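Local coordinates for TRAP solute Binding Protein (Uncultured marine bacterium, PDB 5I7I) that binds 3-hydroxybenzoate and probably delivers such aromatic acids to a TRAP transporter for uptake, at residues A[86-92]-A[236-242]. Numbering follows the deposited sequence.
Sequences DIVWTVA and TPFLFLM. With 3HB (3-hydroxybenzoic acid), chain C.
Val88 and Leu241 exchange a reciprocal pair of backbone hydrogen bonds, Val88 N to Leu241 O at 2.9 Å and Leu241 N to Val88 O at 3.0 Å, and Thr90 with Leu239 repeats the exchange. Ala92 N adds a last bond to Pro237 O, whose residue, having no N-H, can only accept. Along each extended strand side chains alternate between the two faces, and the register puts paired residues on the same one. On one, Thr90 CG2 lies alongside Leu239, whose CD1 reaches Ala92 CB at 3.8 Å; beta-branched Val88 and Thr90 suit the extended backbone, and both pack under helix 76-82. The other face is apolar and rich in aromatic rings. With CG anti to the backbone N (chi1 -178°), the indole of Trp89 runs along the sheet, and CZ2 comes over the face of the Phe238 ring, 3.4 Å from Phe238 CD1, the two planes inclined at 43°. Val91 CG2 meets that phenyl ring at its edge. Farther along, Ile87 CG2 touches Phe240 CE1 at 3.6 Å, while the flexible thioether of Met242 bends to bring CE against Ile87 CD1. Replacing Trp89 by an alanine is likely to take the CZ2 contact from one face of the Phe238 ring and a neighbour from the ligand ring, since Trp89 CH2 approaches 3HB C5 to 3.8 Å. Together Trp89, Val91 and Phe238 form an apolar wall of the 3-hydroxybenzoate pocket, built on two adjacent interior strands of a mixed five-stranded sheet in this two-lobed, family 7 solute-binding fold.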
ATOM      1  N   ASP A  86     -13.602  -7.444  13.154  1.00  6.59           N
ATOM      2  CA  ASP A  86     -12.511  -7.573  14.103  1.00  7.56           C
ATOM      3  C   ASP A  86     -11.140  -7.282  13.523  1.00  6.59           C
ATOM      4  O   ASP A  86     -10.259  -6.828  14.253  1.00  8.39           O
ATOM      5  CB  ASP A  86     -12.518  -8.992  14.664  1.00  7.26           C
ATOM      6  CG  ASP A  86     -13.796  -9.289  15.387  1.00  8.58           C
ATOM      7  OD1 ASP A  86     -14.136  -8.517  16.295  1.00 11.35           O
ATOM      8  OD2 ASP A  86     -14.474 -10.250  15.017  1.00  9.44           O
ATOM      9  N   ILE A  87     -10.920  -7.556  12.245  1.00  6.27           N
ATOM     10  CA  ILE A  87      -9.622  -7.373  11.592  1.00  6.14           C
ATOM     11  C   ILE A  87      -9.876  -6.877  10.179  1.00  6.16           C
ATOM     12  O   ILE A  87     -10.807  -7.339   9.510  1.00  6.04           O
ATOM     13  CB  ILE A  87      -8.799  -8.684  11.526  1.00  6.49           C
ATOM     14  CG1 ILE A  87      -8.690  -9.349  12.899  1.00  7.67           C
ATOM     15  CG2 ILE A  87      -7.400  -8.431  10.929  1.00  7.76           C
ATOM     16  CD1 ILE A  87      -8.066 -10.730  12.836  1.00  9.57           C
ATOM     17  N   VAL A  88      -9.040  -5.948   9.711  1.00  6.30           N
ATOM     18  CA  VAL A  88      -9.072  -5.526   8.316  1.00  5.89           C
ATOM     19  C   VAL A  88      -7.665  -5.433   7.763  1.00  6.85           C
ATOM     20  O   VAL A  88      -6.688  -5.240   8.488  1.00  6.68           O
ATOM     21  CB  VAL A  88      -9.816  -4.203   8.070  1.00  6.77           C
ATOM     22  CG1 VAL A  88     -11.245  -4.318   8.578  1.00  7.16           C
ATOM     23  CG2 VAL A  88      -9.084  -3.053   8.707  1.00  7.62           C
ATOM     24  N   TRP A  89      -7.587  -5.566   6.434  1.00  5.44           N
ATOM     25  CA  TRP A  89      -6.425  -5.172   5.649  1.00  5.47           C
ATOM     26  C   TRP A  89      -6.904  -4.119   4.669  1.00  5.54           C
ATOM     27  O   TRP A  89      -7.895  -4.326   3.964  1.00  5.35           O
ATOM     28  CB  TRP A  89      -5.823  -6.368   4.916  1.00  5.63           C
ATOM     29  CG  TRP A  89      -4.574  -6.037   4.121  1.00  5.78           C
ATOM     30  CD1 TRP A  89      -3.295  -6.149   4.548  1.00  7.82           C
ATOM     31  CD2 TRP A  89      -4.507  -5.586   2.766  1.00  5.79           C
ATOM     32  NE1 TRP A  89      -2.427  -5.775   3.557  1.00  6.42           N
ATOM     33  CE2 TRP A  89      -3.146  -5.428   2.451  1.00  6.02           C
ATOM     34  CE3 TRP A  89      -5.458  -5.297   1.792  1.00  5.93           C
ATOM     35  CZ2 TRP A  89      -2.713  -5.007   1.198  1.00  7.32           C
ATOM     36  CZ3 TRP A  89      -5.031  -4.856   0.559  1.00  7.53           C
ATOM     37  CH2 TRP A  89      -3.675  -4.716   0.272  1.00  7.22           C
ATOM     38  N   THR A  90      -6.225  -2.975   4.638  1.00  5.61           N
ATOM     39  CA  THR A  90      -6.676  -1.924   3.744  1.00  6.45           C
ATOM     40  C   THR A  90      -5.513  -1.014   3.367  1.00  5.53           C
ATOM     41  O   THR A  90      -4.377  -1.215   3.791  1.00  6.28           O
ATOM     42  CB  THR A  90      -7.830  -1.162   4.397  1.00  5.59           C
ATOM     43  OG1 THR A  90      -8.399  -0.300   3.409  1.00  7.27           O
ATOM     44  CG2 THR A  90      -7.359  -0.355   5.598  1.00  7.16           C
ATOM     45  N   VAL A  91      -5.819  -0.013   2.539  1.00  6.78           N
ATOM     46  CA  VAL A  91      -4.870   1.026   2.138  1.00  6.12           C
ATOM     47  C   VAL A  91      -5.165   2.264   2.974  1.00  6.81           C
ATOM     48  O   VAL A  91      -6.291   2.767   2.953  1.00  6.11           O
ATOM     49  CB  VAL A  91      -4.985   1.339   0.634  1.00  5.91           C
ATOM     50  CG1 VAL A  91      -4.096   2.502   0.233  1.00  7.22           C
ATOM     51  CG2 VAL A  91      -4.601   0.117  -0.235  1.00  6.63           C
ATOM     52  N   ALA A  92      -4.163   2.759   3.710  1.00  6.44           N
ATOM     53  CA  ALA A  92      -4.387   3.871   4.634  1.00  6.33           C
ATOM     54  C   ALA A  92      -4.981   5.073   3.918  1.00  6.56           C
ATOM     55  O   ALA A  92      -5.945   5.687   4.390  1.00  7.53           O
ATOM     56  CB  ALA A  92      -3.068   4.281   5.284  1.00  6.60           C
ATOM     57  N   THR A 236       2.567   2.971  -1.186  1.00  5.68           N
ATOM     58  CA  THR A 236       1.491   3.455  -0.325  1.00  7.10           C
ATOM     59  C   THR A 236       1.290   2.495   0.849  1.00  6.84           C
ATOM     60  O   THR A 236       1.334   1.267   0.664  1.00  7.53           O
ATOM     61  CB  THR A 236       0.184   3.729  -1.102  1.00  7.68           C
ATOM     62  OG1 THR A 236      -0.684   4.597  -0.371  1.00  8.90           O
ATOM     63  CG2 THR A 236      -0.556   2.434  -1.444  1.00  7.82           C
ATOM     64  N   PRO A 237       1.171   3.013   2.069  1.00  5.84           N
ATOM     65  CA  PRO A 237       1.063   2.131   3.237  1.00  5.57           C
ATOM     66  C   PRO A 237      -0.243   1.358   3.309  1.00  6.22           C
ATOM     67  O   PRO A 237      -1.334   1.901   3.108  1.00  6.55           O
ATOM     68  CB  PRO A 237       1.211   3.086   4.420  1.00  6.29           C
ATOM     69  CG  PRO A 237       2.048   4.158   3.897  1.00  7.15           C
ATOM     70  CD  PRO A 237       1.594   4.360   2.480  1.00  6.35           C
ATOM     71  N   PHE A 238      -0.099   0.077   3.615  1.00  5.47           N
ATOM     72  CA  PHE A 238      -1.173  -0.824   3.992  1.00  6.00           C
ATOM     73  C   PHE A 238      -1.308  -0.888   5.510  1.00  5.64           C
ATOM     74  O   PHE A 238      -0.318  -0.831   6.236  1.00  7.58           O
ATOM     75  CB  PHE A 238      -0.838  -2.237   3.523  1.00  7.42           C
ATOM     76  CG  PHE A 238      -0.642  -2.399   2.041  1.00  6.38           C
ATOM     77  CD1 PHE A 238      -1.516  -1.837   1.129  1.00  7.06           C
ATOM     78  CD2 PHE A 238       0.398  -3.182   1.586  1.00  8.00           C
ATOM     79  CE1 PHE A 238      -1.347  -2.043  -0.237  1.00  5.95           C
ATOM     80  CE2 PHE A 238       0.579  -3.417   0.229  1.00  6.68           C
ATOM     81  CZ  PHE A 238      -0.307  -2.847  -0.682  1.00  6.84           C
ATOM     82  N   LEU A 239      -2.546  -1.043   5.977  1.00  5.84           N
ATOM     83  CA  LEU A 239      -2.850  -1.197   7.391  1.00  6.37           C
ATOM     84  C   LEU A 239      -3.447  -2.575   7.603  1.00  6.66           C
ATOM     85  O   LEU A 239      -4.433  -2.939   6.952  1.00  6.70           O
ATOM     86  CB  LEU A 239      -3.876  -0.162   7.846  1.00  6.95           C
ATOM     87  CG  LEU A 239      -3.539   1.296   7.539  1.00  6.53           C
ATOM     88  CD1 LEU A 239      -4.681   2.207   7.966  1.00  7.88           C
ATOM     89  CD2 LEU A 239      -2.232   1.687   8.233  1.00  8.50           C
ATOM     90  N   PHE A 240      -2.870  -3.317   8.543  1.00  5.56           N
ATOM     91  CA  PHE A 240      -3.395  -4.607   8.987  1.00  5.83           C
ATOM     92  C   PHE A 240      -3.705  -4.399  10.463  1.00  5.59           C
ATOM     93  O   PHE A 240      -2.791  -4.276  11.283  1.00  6.64           O
ATOM     94  CB  PHE A 240      -2.360  -5.702   8.740  1.00  4.97           C
ATOM     95  CG  PHE A 240      -2.856  -7.124   8.983  1.00  4.98           C
ATOM     96  CD1 PHE A 240      -4.109  -7.559   8.575  1.00  6.52           C
ATOM     97  CD2 PHE A 240      -1.988  -8.049   9.574  1.00  6.86           C
ATOM     98  CE1 PHE A 240      -4.484  -8.890   8.785  1.00  6.28           C
ATOM     99  CE2 PHE A 240      -2.363  -9.337   9.789  1.00  6.60           C
ATOM    100  CZ  PHE A 240      -3.606  -9.758   9.411  1.00  6.94           C
ATOM    101  N   LEU A 241      -4.995  -4.259  10.777  1.00  6.76           N
ATOM    102  CA  LEU A 241      -5.446  -3.733  12.058  1.00  5.63           C
ATOM    103  C   LEU A 241      -6.495  -4.633  12.681  1.00  7.14           C
ATOM    104  O   LEU A 241      -7.291  -5.260  11.983  1.00  6.76           O
ATOM    105  CB  LEU A 241      -6.121  -2.370  11.856  1.00  7.64           C
ATOM    106  CG  LEU A 241      -5.304  -1.283  11.165  1.00  7.90           C
ATOM    107  CD1 LEU A 241      -6.170  -0.050  11.033  1.00  9.08           C
ATOM    108  CD2 LEU A 241      -4.048  -0.984  11.931  1.00 10.29           C
ATOM    109  N   MET A 242      -6.503  -4.665  14.012  1.00  7.39           N
ATOM    110  CA  MET A 242      -7.500  -5.389  14.779  1.00  6.75           C
ATOM    111  C   MET A 242      -8.254  -4.399  15.654  1.00  6.95           C
ATOM    112  O   MET A 242      -7.707  -3.385  16.112  1.00  7.71           O
ATOM    113  CB  MET A 242      -6.804  -6.430  15.655  1.00  7.96           C
ATOM    114  CG  MET A 242      -7.739  -7.309  16.475  1.00  6.86           C
ATOM    115  SD  MET A 242      -6.866  -8.643  17.285  1.00  9.84           S
ATOM    116  CE  MET A 242      -6.805  -9.891  16.027  1.00 26.10           C
TER
HETATM  117  C1' 3HB C 401      -3.740   0.233  -4.811  1.00  6.71           C
HETATM  118  O1' 3HB C 401      -2.965   0.811  -5.615  1.00  6.21           O
HETATM  119  O2' 3HB C 401      -4.822   0.779  -4.473  1.00  6.74           O
HETATM  120  C1  3HB C 401      -3.413  -1.160  -4.288  1.00  5.35           C
HETATM  121  C2  3HB C 401      -2.152  -1.699  -4.532  1.00  6.65           C
HETATM  122  C3  3HB C 401      -1.840  -2.956  -4.076  1.00  6.31           C
HETATM  123  C4  3HB C 401      -2.775  -3.699  -3.406  1.00  5.94           C
HETATM  124  C5  3HB C 401      -4.036  -3.163  -3.156  1.00  6.92           C
HETATM  125  C6  3HB C 401      -4.361  -1.897  -3.599  1.00  6.66           C
HETATM  126  O3  3HB C 401      -0.587  -3.468  -4.325  1.00  7.59           O